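Local coordinates for protein imine reductase (Bacillus cereus, PDB 4D3D) that catalyses the NADPH-dependent, S-selective reduction of imines such as 2-methylpyrroline, at residues S46-W50 / A65-V71; H203-I207 / T266-D272; T151-R157 / D174-P180; L252-L256 / G286-A292. All coordinates share one frame; numbering follows the deposited sequence. Where two conformers were deposited one is given.

Contact 1 of 4, residues S46-W50 / A65-V71; sequences SVTVW and AIRVSTV
Val47 and Val49 carry the backbone pairing of strand 46-50 with residues 65-68, a parallel match built from three hydrogen bonds. Ile66 N donates to Val47 O at 2.9 Å, Val49 N to Ile66 O at 2.8 Å, and Val68 N to Val49 O at a longer 3.2 Å. A side chain supplies the fourth bond: Trp50 NE1 donates to Ser69 O over 2.9 Å. That oxygen lies in the indole plane, yet the donor stands above the carbonyl plane and the bond is bent, 134° at the hydrogen.

Apolar contacts fill in around this frame. With CG anti to the backbone N (chi1 -177°), the indole extends past the paired residues, where Val71 CG2 sits over one face, 3.5 Å from the centroid of the six-membered ring. On the sheet face of Thr48 and Ile66, Thr48 CG2 meets Val68 CG1 at 3.8 Å; on the other, Val49 CG2 lies against Arg67 CB, while the Arg67 guanidinium turns to Asp58.

The arrangement closes a beta-alpha-beta unit at one edge of the Rossmann-type sheet. Chemically, the backbone sets the register, while the Trp50 NE1 bond and the methyl over the ring probably limit indole rotation.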
# COMPACT_ATOMS: atom_id res chain seq x y z
N SER B 46 22.56 -29.81 -22.11
CA SER B 46 23.94 -29.43 -22.40
C SER B 46 23.99 -27.89 -22.17
O SER B 46 23.19 -27.19 -22.77
CB SER B 46 24.24 -29.71 -23.86
OG SER B 46 25.49 -29.14 -24.23
N VAL B 47 24.85 -27.42 -21.27
CA VAL B 47 24.89 -26.01 -20.88
C VAL B 47 26.27 -25.42 -21.18
O VAL B 47 27.25 -25.88 -20.61
CB VAL B 47 24.56 -25.83 -19.41
CG1 VAL B 47 24.54 -24.36 -18.99
CG2 VAL B 47 23.23 -26.46 -19.08
N THR B 48 26.34 -24.36 -22.00
CA THR B 48 27.61 -23.68 -22.29
C THR B 48 27.58 -22.36 -21.52
O THR B 48 26.52 -21.69 -21.49
CB THR B 48 27.74 -23.41 -23.77
OG1 THR B 48 27.85 -24.68 -24.46
CG2 THR B 48 28.94 -22.56 -24.05
N VAL B 49 28.68 -22.01 -20.83
CA VAL B 49 28.73 -20.81 -19.95
C VAL B 49 29.92 -19.91 -20.28
O VAL B 49 30.96 -20.43 -20.72
CB VAL B 49 28.74 -21.15 -18.45
CG1 VAL B 49 27.50 -21.98 -18.08
CG2 VAL B 49 30.02 -21.88 -18.00
N TRP B 50 29.76 -18.62 -20.09
CA TRP B 50 30.81 -17.60 -20.17
C TRP B 50 30.57 -16.54 -19.10
O TRP B 50 29.44 -16.16 -18.82
CB TRP B 50 30.93 -16.90 -21.56
CG TRP B 50 32.05 -15.89 -21.67
CD1 TRP B 50 33.32 -16.13 -22.07
CD2 TRP B 50 31.98 -14.50 -21.39
NE1 TRP B 50 34.05 -14.98 -22.03
CE2 TRP B 50 33.26 -13.97 -21.57
CE3 TRP B 50 30.95 -13.65 -20.97
CZ2 TRP B 50 33.54 -12.62 -21.40
CZ3 TRP B 50 31.20 -12.31 -20.76
CH2 TRP B 50 32.55 -11.78 -20.98
N ALA B 65 29.02 -28.50 -17.00
CA ALA B 65 28.90 -27.29 -17.86
C ALA B 65 30.12 -27.21 -18.72
O ALA B 65 31.22 -27.56 -18.26
CB ALA B 65 28.81 -26.04 -17.01
N ILE B 66 29.96 -26.68 -19.92
CA ILE B 66 31.06 -26.44 -20.80
C ILE B 66 31.41 -24.92 -20.71
O ILE B 66 30.62 -24.07 -21.15
CB ILE B 66 30.62 -26.79 -22.23
CG1 ILE B 66 30.10 -28.25 -22.29
CG2 ILE B 66 31.74 -26.52 -23.21
CD1 ILE B 66 31.16 -29.25 -21.98
N ARG B 67 32.53 -24.59 -20.09
CA ARG B 67 33.05 -23.24 -20.06
C ARG B 67 33.81 -22.97 -21.35
O ARG B 67 34.67 -23.74 -21.79
CB ARG B 67 33.96 -23.02 -18.87
CG ARG B 67 34.67 -21.63 -18.83
CD ARG B 67 35.41 -21.35 -17.51
NE ARG B 67 36.17 -22.54 -17.11
CZ ARG B 67 36.53 -22.84 -15.84
NH1 ARG B 67 36.25 -22.04 -14.80
NH2 ARG B 67 37.16 -24.00 -15.64
N VAL B 68 33.50 -21.86 -21.95
CA VAL B 68 34.25 -21.35 -23.08
C VAL B 68 34.97 -20.04 -22.77
O VAL B 68 34.59 -19.27 -21.91
CB VAL B 68 33.35 -21.14 -24.33
CG1 VAL B 68 32.72 -22.49 -24.73
CG2 VAL B 68 32.28 -20.14 -24.06
N SER B 69 36.03 -19.82 -23.50
CA SER B 69 36.89 -18.68 -23.19
C SER B 69 36.31 -17.30 -23.58
O SER B 69 36.50 -16.27 -22.87
CB SER B 69 38.27 -18.89 -23.87
OG SER B 69 39.15 -17.75 -23.60
N THR B 70 35.59 -17.28 -24.71
CA THR B 70 35.17 -15.99 -25.31
C THR B 70 33.66 -15.90 -25.52
O THR B 70 32.96 -16.93 -25.66
CB THR B 70 35.85 -15.76 -26.68
OG1 THR B 70 35.35 -16.63 -27.70
CG2 THR B 70 37.36 -15.97 -26.62
N VAL B 71 33.20 -14.67 -25.64
CA VAL B 71 31.74 -14.37 -25.92
C VAL B 71 31.37 -15.00 -27.27
O VAL B 71 30.29 -15.56 -27.42
CB VAL B 71 31.54 -12.84 -25.93
CG1 VAL B 71 30.17 -12.40 -26.47
CG2 VAL B 71 31.72 -12.31 -24.51

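Contact 2 of 4, residues H203-I207 / T266-D272; sequences HALAI and TQEAGID
His203 points the edge of its imidazole at the end of helix 252-268, and this edge-on approach organizes the contact. Its CG is anti to the backbone N (chi1 -173°), which carries the ring out from helix 182-210 toward Asp272. NE2 donates to Asp272 O at 2.9 Å; the oxygen lies in the ring plane, and the donor is almost in line with the C=O bond, although the N-H...O angle is only 149°. Thr266 crosses the imidazole at about a right angle, with OG1 at the ring edge 3.4 Å from His203 CE1 and CG2 beside the same part of the ring. The threonine hydroxyl has its polar partner in Val262 O. Ile271 runs past His203 in the opposite direction, and its CG2 comes within 3.6 Å of NE2 at an oblique angle to the ring.

The other branch of Ile271 faces the helix one turn on. CD1 rests on Ala206 CB at 3.9 Å, and CG1 meets Ile207 CG1 at 4.0 Å, the two isoleucines lying askew. Ile207 in turn sends CD1 across Thr266, 3.5 Å from its OG1. From the second subunit, Asp192 bonds to His203 ND1 and Phe303 meets the imidazole edge-to-face, while Arg285 forms a salt bridge with Asp272.

The residues after helix 252-268 form a Schellman motif, with Gly270 at positive phi, Ile271 N bonded back to Thr266 O and Gly270 N to Gln267 O; Ile271, the residue after the glycine, packs on helix 182-210, here in the helical C-terminal domain at the dimer interface.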
# COMPACT_ATOMS: atom_id res chain seq x y z
N HIS B 203 5.88 3.13 9.10
CA HIS B 203 5.54 4.43 9.53
C HIS B 203 4.37 4.38 10.61
O HIS B 203 4.51 4.99 11.71
CB HIS B 203 5.13 5.29 8.36
CG HIS B 203 4.93 6.71 8.73
ND1 HIS B 203 3.68 7.22 9.11
CD2 HIS B 203 5.80 7.74 8.88
CE1 HIS B 203 3.81 8.49 9.48
NE2 HIS B 203 5.08 8.84 9.30
N ALA B 204 3.32 3.68 10.24
CA ALA B 204 2.17 3.42 11.14
C ALA B 204 2.65 2.71 12.43
O ALA B 204 2.25 3.10 13.57
CB ALA B 204 1.11 2.62 10.45
N LEU B 205 3.50 1.70 12.29
CA LEU B 205 4.07 1.00 13.45
C LEU B 205 4.88 1.95 14.33
O LEU B 205 4.78 1.90 15.60
CB LEU B 205 4.88 -0.21 13.01
CG LEU B 205 5.55 -0.98 14.13
CD1 LEU B 205 4.50 -1.54 15.10
CD2 LEU B 205 6.35 -2.08 13.49
N ALA B 206 5.66 2.89 13.76
CA ALA B 206 6.38 3.81 14.59
C ALA B 206 5.47 4.69 15.48
O ALA B 206 5.79 5.04 16.66
CB ALA B 206 7.25 4.72 13.74
N ILE B 207 4.33 5.15 14.88
CA ILE B 207 3.29 5.89 15.62
C ILE B 207 2.76 4.99 16.74
O ILE B 207 2.63 5.51 17.88
CB ILE B 207 2.17 6.36 14.70
CG1 ILE B 207 2.68 7.35 13.67
CG2 ILE B 207 1.02 7.04 15.52
CD1 ILE B 207 1.67 7.70 12.59
N THR B 266 0.87 11.96 13.38
CA THR B 266 2.32 11.73 13.19
C THR B 266 3.14 12.77 13.94
O THR B 266 4.05 12.35 14.68
CB THR B 266 2.64 11.76 11.68
OG1 THR B 266 1.84 10.77 10.97
CG2 THR B 266 4.15 11.39 11.44
N GLN B 267 2.84 14.06 13.77
CA GLN B 267 3.59 15.15 14.39
C GLN B 267 3.50 15.08 15.89
O GLN B 267 4.53 15.23 16.57
CB GLN B 267 3.05 16.48 14.00
CG GLN B 267 3.27 16.90 12.62
CD GLN B 267 2.42 18.12 12.23
OE1 GLN B 267 1.25 18.24 12.58
NE2 GLN B 267 3.01 18.99 11.45
N GLU B 268 2.31 14.78 16.42
CA GLU B 268 2.11 14.63 17.89
C GLU B 268 2.92 13.50 18.48
O GLU B 268 3.32 13.58 19.64
CB GLU B 268 0.62 14.23 18.22
CG GLU B 268 -0.36 15.30 18.13
CD GLU B 268 -1.79 14.66 18.37
OE1 GLU B 268 -1.96 13.37 18.71
OE2 GLU B 268 -2.65 15.50 18.20
N ALA B 269 3.17 12.42 17.71
CA ALA B 269 3.91 11.25 18.11
C ALA B 269 5.44 11.39 17.96
O ALA B 269 6.14 10.48 18.32
CB ALA B 269 3.41 9.99 17.43
N GLY B 270 5.86 12.53 17.46
CA GLY B 270 7.25 12.84 17.12
C GLY B 270 7.83 11.99 16.02
O GLY B 270 9.04 11.78 15.95
N ILE B 271 6.99 11.48 15.15
CA ILE B 271 7.46 10.56 14.03
C ILE B 271 7.73 11.42 12.79
O ILE B 271 7.14 12.47 12.57
CB ILE B 271 6.37 9.48 13.83
CG1 ILE B 271 6.21 8.60 15.10
CG2 ILE B 271 6.60 8.60 12.57
CD1 ILE B 271 7.52 8.11 15.68
N ASP B 272 8.68 10.95 11.95
CA ASP B 272 9.03 11.68 10.71
C ASP B 272 7.81 11.88 9.84
O ASP B 272 7.06 10.97 9.57
CB ASP B 272 10.07 10.88 9.91
CG ASP B 272 10.68 11.69 8.74
OD1 ASP B 272 11.48 12.60 8.99
OD2 ASP B 272 10.39 11.32 7.60

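Contact 3 of 4, residues T151-R157 / D174-P180; sequences TYYSGDR and DYRGEDP
Asp174 starts the parallel pairing with strand 149-155: its N donates to Thr151 O at 2.9 Å and its O accepts Tyr153 N at 3.0 Å. Its carboxylate runs alongside Tyr152, with OD2 at the ring edge; Tyr221 of the second subunit bonds to that oxygen.

Tyr175, its CG anti to the backbone N (chi1 178°), reaches forward along strand 149-155 until OH donates to Gly155 O at 2.7 Å, the acceptor lying in the ring plane. Its CE2 sits over one face of the Arg157 guanidinium, the two planes 68° apart.

At Arg176 the backbone N continues the pairing onto Tyr153 O (2.8 Å), while the side chain folds at chi2 and chi3 and returns NE to Asp174 OD1 in a 2.8 Å salt bridge. Gly177 O then accepts Gly155 N at 3.0 Å. In the conformer of Glu178 described here, Arg157 N, at the start of helix 157-170, donates to Glu178 OE2 (2.9 Å) from above the carboxylate plane. Asp179 O and Pro180 O both lie near Ser154 OG, which also accepts from Ala183 N, and the Asp179 carboxylate pairs with Arg119.

The contact completes a beta-alpha-beta unit at the sheet edge. Its chemistry implies that, where regular pairing stops, both backbone polar groups of the buried Gly155 are satisfied: its N-H by Gly177 O, its carbonyl by the Tyr175 hydroxyl.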
# COMPACT_ATOMS: atom_id res chain seq x y z
N THR B 151 8.02 -16.10 -13.68
CA THR B 151 8.76 -15.00 -14.36
C THR B 151 7.86 -14.36 -15.40
O THR B 151 7.11 -15.04 -16.17
CB THR B 151 9.96 -15.63 -15.06
OG1 THR B 151 10.83 -16.22 -14.06
CG2 THR B 151 10.74 -14.63 -15.89
N TYR B 152 7.80 -13.03 -15.43
CA TYR B 152 7.08 -12.31 -16.48
C TYR B 152 7.89 -12.34 -17.78
O TYR B 152 9.07 -12.12 -17.73
CB TYR B 152 6.94 -10.82 -16.13
CG TYR B 152 6.12 -10.50 -14.90
CD1 TYR B 152 4.80 -10.85 -14.85
CD2 TYR B 152 6.65 -9.82 -13.84
CE1 TYR B 152 4.02 -10.55 -13.74
CE2 TYR B 152 5.86 -9.52 -12.72
CZ TYR B 152 4.56 -9.94 -12.67
OH TYR B 152 3.68 -9.67 -11.59
N TYR B 153 7.25 -12.60 -18.90
CA TYR B 153 7.91 -12.55 -20.17
C TYR B 153 7.19 -11.73 -21.17
O TYR B 153 5.96 -11.59 -21.18
CB TYR B 153 8.04 -13.99 -20.73
CG TYR B 153 9.09 -14.84 -20.07
CD1 TYR B 153 10.42 -14.54 -20.21
CD2 TYR B 153 8.72 -15.89 -19.22
CE1 TYR B 153 11.39 -15.33 -19.61
CE2 TYR B 153 9.68 -16.69 -18.60
CZ TYR B 153 11.01 -16.41 -18.78
OH TYR B 153 12.04 -17.13 -18.20
N SER B 154 7.94 -11.01 -22.02
CA SER B 154 7.32 -10.25 -23.10
C SER B 154 8.25 -10.13 -24.31
O SER B 154 9.48 -10.34 -24.18
CB SER B 154 6.84 -8.85 -22.70
OG SER B 154 7.89 -8.01 -22.30
N GLY B 155 7.68 -9.77 -25.44
CA GLY B 155 8.43 -9.81 -26.71
C GLY B 155 7.59 -10.60 -27.75
O GLY B 155 6.41 -10.87 -27.57
N ASP B 156 8.18 -10.89 -28.90
CA ASP B 156 7.42 -11.53 -29.98
C ASP B 156 6.82 -12.84 -29.53
O ASP B 156 7.50 -13.71 -28.99
CB ASP B 156 8.29 -11.77 -31.23
CG ASP B 156 8.22 -10.64 -32.24
OD1 ASP B 156 7.75 -9.50 -31.91
OD2 ASP B 156 8.63 -10.92 -33.39
N ARG B 157 5.53 -13.02 -29.76
CA ARG B 157 4.84 -14.23 -29.23
C ARG B 157 5.38 -15.52 -29.85
O ARG B 157 5.49 -16.56 -29.17
CB ARG B 157 3.34 -14.16 -29.44
CG ARG B 157 2.61 -15.40 -28.91
CD ARG B 157 1.12 -15.42 -29.13
NE ARG B 157 0.54 -15.49 -27.80
CZ ARG B 157 0.00 -14.45 -27.16
NH1 ARG B 157 -0.09 -13.23 -27.71
NH2 ARG B 157 -0.46 -14.65 -25.93
N ASP B 174 4.68 -16.20 -17.19
CA ASP B 174 3.54 -15.36 -17.37
C ASP B 174 3.82 -14.44 -18.51
O ASP B 174 4.40 -13.39 -18.35
CB ASP B 174 3.21 -14.62 -16.05
CG ASP B 174 1.96 -13.69 -16.15
OD1 ASP B 174 1.33 -13.56 -17.21
OD2 ASP B 174 1.66 -13.03 -15.12
N TYR B 175 3.39 -14.83 -19.71
CA TYR B 175 3.61 -14.03 -20.89
C TYR B 175 2.64 -12.84 -20.92
O TYR B 175 1.42 -13.03 -20.92
CB TYR B 175 3.41 -14.86 -22.19
CG TYR B 175 3.58 -14.06 -23.45
CD1 TYR B 175 4.87 -13.68 -23.93
CD2 TYR B 175 2.49 -13.62 -24.17
CE1 TYR B 175 5.00 -12.96 -25.10
CE2 TYR B 175 2.62 -12.85 -25.32
CZ TYR B 175 3.87 -12.53 -25.80
OH TYR B 175 3.95 -11.80 -26.97
N ARG B 176 3.15 -11.63 -20.95
CA ARG B 176 2.30 -10.41 -20.90
C ARG B 176 2.01 -9.68 -22.19
O ARG B 176 1.20 -8.72 -22.20
CB ARG B 176 3.01 -9.36 -20.02
CG ARG B 176 3.28 -9.86 -18.64
CD ARG B 176 2.12 -9.98 -17.65
NE ARG B 176 1.07 -10.88 -18.03
CZ ARG B 176 -0.17 -10.60 -18.38
NH1 ARG B 176 -0.72 -9.38 -18.45
NH2 ARG B 176 -0.90 -11.61 -18.73
N GLY B 177 2.62 -10.05 -23.30
CA GLY B 177 2.35 -9.37 -24.58
C GLY B 177 3.58 -9.11 -25.44
O GLY B 177 4.68 -9.48 -25.04
N GLU B 178 3.33 -8.47 -26.58
CA GLU B 178 4.38 -8.38 -27.61
C GLU B 178 5.42 -7.27 -27.32
O GLU B 178 6.56 -7.40 -27.75
CB GLU B 178 3.80 -8.24 -29.02
CG GLU B 178 3.07 -9.47 -29.55
CD GLU B 178 3.73 -10.21 -30.74
OE1 GLU B 178 4.50 -9.70 -31.57
OE2 GLU B 178 3.44 -11.38 -30.85
N ASP B 179 5.04 -6.24 -26.61
CA ASP B 179 5.96 -5.13 -26.33
C ASP B 179 7.02 -5.65 -25.39
O ASP B 179 6.71 -6.11 -24.28
CB ASP B 179 5.14 -3.98 -25.65
CG ASP B 179 5.97 -2.93 -24.95
OD1 ASP B 179 7.13 -2.66 -25.28
OD2 ASP B 179 5.38 -2.21 -24.12
N PRO B 180 8.28 -5.52 -25.78
CA PRO B 180 9.38 -5.96 -24.91
C PRO B 180 9.40 -5.25 -23.52
O PRO B 180 10.02 -5.81 -22.60
CB PRO B 180 10.64 -5.55 -25.69
CG PRO B 180 10.22 -5.47 -27.11
CD PRO B 180 8.79 -4.98 -27.05
O HOH W 1 7.96 -7.57 -30.11

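Contact 4 of 4, residues L252-L256 / G286-A292; sequences LAMGL and GMKTGHA
Two torsion patterns interlock Leu252 with Met287. The leucine has CG anti to the backbone N (chi1 -173°), which extends its isobutyl group toward the end of helix 274-288. The methionine bends at chi2 (-64°) and again at chi3 (-61°), doubling back so that its sulfur, and not only its methyl, faces helix 252-268. The two side chains slide past each other in opposite directions, with Leu252 CD2 3.6 Å from Met287 SD. Beyond the sulfur, Met287 CE turns to Ala253 CB at 3.9 Å, while CG on the near side of the bend touches Leu256 CD2, also at 3.9 Å. One thioether chain thus spans three residues over the first turn of helix 252-268 and the start of the second.

Close approach is also possible at Gly286, which has no side chain on the side turned to the leucine; Leu252 CD2 lies 3.7 Å from its carbonyl carbon. This is antiparallel helix packing within the all-helical C-terminal domain: the beginning of helix 252-268 lies beside the end of helix 274-288, the next helix in the chain. Leu256 also packs on Leu280 and Phe283, earlier in helix 274-288.

The chain leaving helix 274-288 wraps back to the same place. His291 sets its CB against Leu252 CD2 at 3.7 Å and its backbone O 3.4 Å from Leu252 CB, whereas its ring departs and ND1 bonds to Asp294. Ala292 O then accepts Ala253 N at 3.2 Å, the donor slightly tilted from the carbonyl plane; this amide, in the first helical turn, has no carbonyl one turn earlier in its own helix to bond. Ala253 CB lies 4.5 Å from Ala292 CB.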
# COMPACT_ATOMS: atom_id res chain seq x y z
N LEU B 252 -13.25 13.91 -2.41
CA LEU B 252 -11.84 14.29 -2.14
C LEU B 252 -11.67 15.18 -0.92
O LEU B 252 -10.73 15.06 -0.17
CB LEU B 252 -11.24 15.00 -3.37
CG LEU B 252 -9.75 15.30 -3.31
CD1 LEU B 252 -8.93 14.01 -3.20
CD2 LEU B 252 -9.28 16.11 -4.49
N ALA B 253 -12.57 16.16 -0.70
CA ALA B 253 -12.43 17.06 0.44
C ALA B 253 -12.42 16.29 1.74
O ALA B 253 -11.72 16.68 2.69
CB ALA B 253 -13.58 18.07 0.43
N MET B 254 -13.22 15.23 1.79
CA MET B 254 -13.29 14.40 3.01
C MET B 254 -11.96 13.56 3.17
O MET B 254 -11.51 13.34 4.32
CB MET B 254 -14.50 13.49 3.03
CG MET B 254 -15.85 14.19 3.01
SD MET B 254 -16.03 15.21 4.47
CE MET B 254 -16.55 14.00 5.68
N GLY B 255 -11.45 13.08 2.08
CA GLY B 255 -10.12 12.42 2.05
C GLY B 255 -9.04 13.32 2.54
O GLY B 255 -8.20 12.91 3.32
N LEU B 256 -9.00 14.57 2.02
CA LEU B 256 -8.01 15.53 2.51
C LEU B 256 -8.04 15.73 4.04
O LEU B 256 -7.08 15.69 4.74
CB LEU B 256 -8.22 16.93 1.86
CG LEU B 256 -7.36 18.06 2.36
CD1 LEU B 256 -5.88 17.84 2.09
CD2 LEU B 256 -7.87 19.43 1.79
N GLY B 286 -4.79 18.10 -5.86
CA GLY B 286 -6.06 17.78 -6.47
C GLY B 286 -7.18 18.76 -6.09
O GLY B 286 -8.03 19.05 -6.92
N MET B 287 -7.21 19.18 -4.84
CA MET B 287 -8.18 20.17 -4.38
C MET B 287 -8.04 21.49 -5.13
O MET B 287 -9.01 22.02 -5.64
CB MET B 287 -8.03 20.37 -2.88
CG MET B 287 -8.48 19.16 -2.04
SD MET B 287 -10.22 18.74 -2.16
CE MET B 287 -10.99 20.28 -1.51
N LYS B 288 -6.81 21.92 -5.25
CA LYS B 288 -6.48 23.20 -5.95
C LYS B 288 -6.62 23.19 -7.42
O LYS B 288 -6.50 24.29 -8.04
CB LYS B 288 -5.13 23.64 -5.51
CG LYS B 288 -4.98 24.12 -4.10
CD LYS B 288 -3.48 24.46 -4.00
CE LYS B 288 -3.10 24.69 -2.60
NZ LYS B 288 -1.61 24.87 -2.58
N THR B 289 -6.88 22.06 -8.04
CA THR B 289 -7.29 21.96 -9.40
C THR B 289 -8.75 21.66 -9.65
O THR B 289 -9.18 21.21 -10.70
CB THR B 289 -6.39 20.96 -10.19
OG1 THR B 289 -6.35 19.69 -9.49
CG2 THR B 289 -5.03 21.50 -10.26
N GLY B 290 -9.55 21.84 -8.59
CA GLY B 290 -11.01 21.81 -8.72
C GLY B 290 -11.71 20.50 -8.55
O GLY B 290 -12.73 20.28 -9.22
N HIS B 291 -11.20 19.62 -7.68
CA HIS B 291 -11.77 18.28 -7.53
C HIS B 291 -12.43 18.01 -6.18
O HIS B 291 -12.66 16.81 -5.83
CB HIS B 291 -10.69 17.21 -7.77
CG HIS B 291 -10.09 17.26 -9.13
ND1 HIS B 291 -10.66 16.65 -10.22
CD2 HIS B 291 -8.98 17.88 -9.59
CE1 HIS B 291 -9.94 16.89 -11.30
NE2 HIS B 291 -8.92 17.62 -10.94
N ALA B 292 -12.83 19.06 -5.45
CA ALA B 292 -13.39 18.86 -4.07
C ALA B 292 -14.52 17.82 -4.00
O ALA B 292 -14.59 17.11 -2.95
CB ALA B 292 -13.91 20.18 -3.51

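Contacts 1 and 3 each close a beta-alpha-beta unit at an outer strand of the same sheet in the nucleotide-binding domain; their centres lie 27 Å apart. Contacts 2 and 4 share helix 252-268 of the C-terminal domain, contact 4 at its beginning and contact 2 at its end, centres 25 Å apart. Helix 182-210 follows contact 3 and reaches contact 2, whose centre is 42 Å away; both touch the second subunit. Trp50 lies near a glycine-rich pattern probably involved in binding NADPH. A bound o-acetaldehydyl-hexaethylene glycol lies about 10 Å from the Tyr152 side chain, and one lies about 11 Å from that of Leu252; the ligand pocket (Ala224, Met225, Ser228, Phe232, Phe235, Tyr236) includes no residue of the contacts.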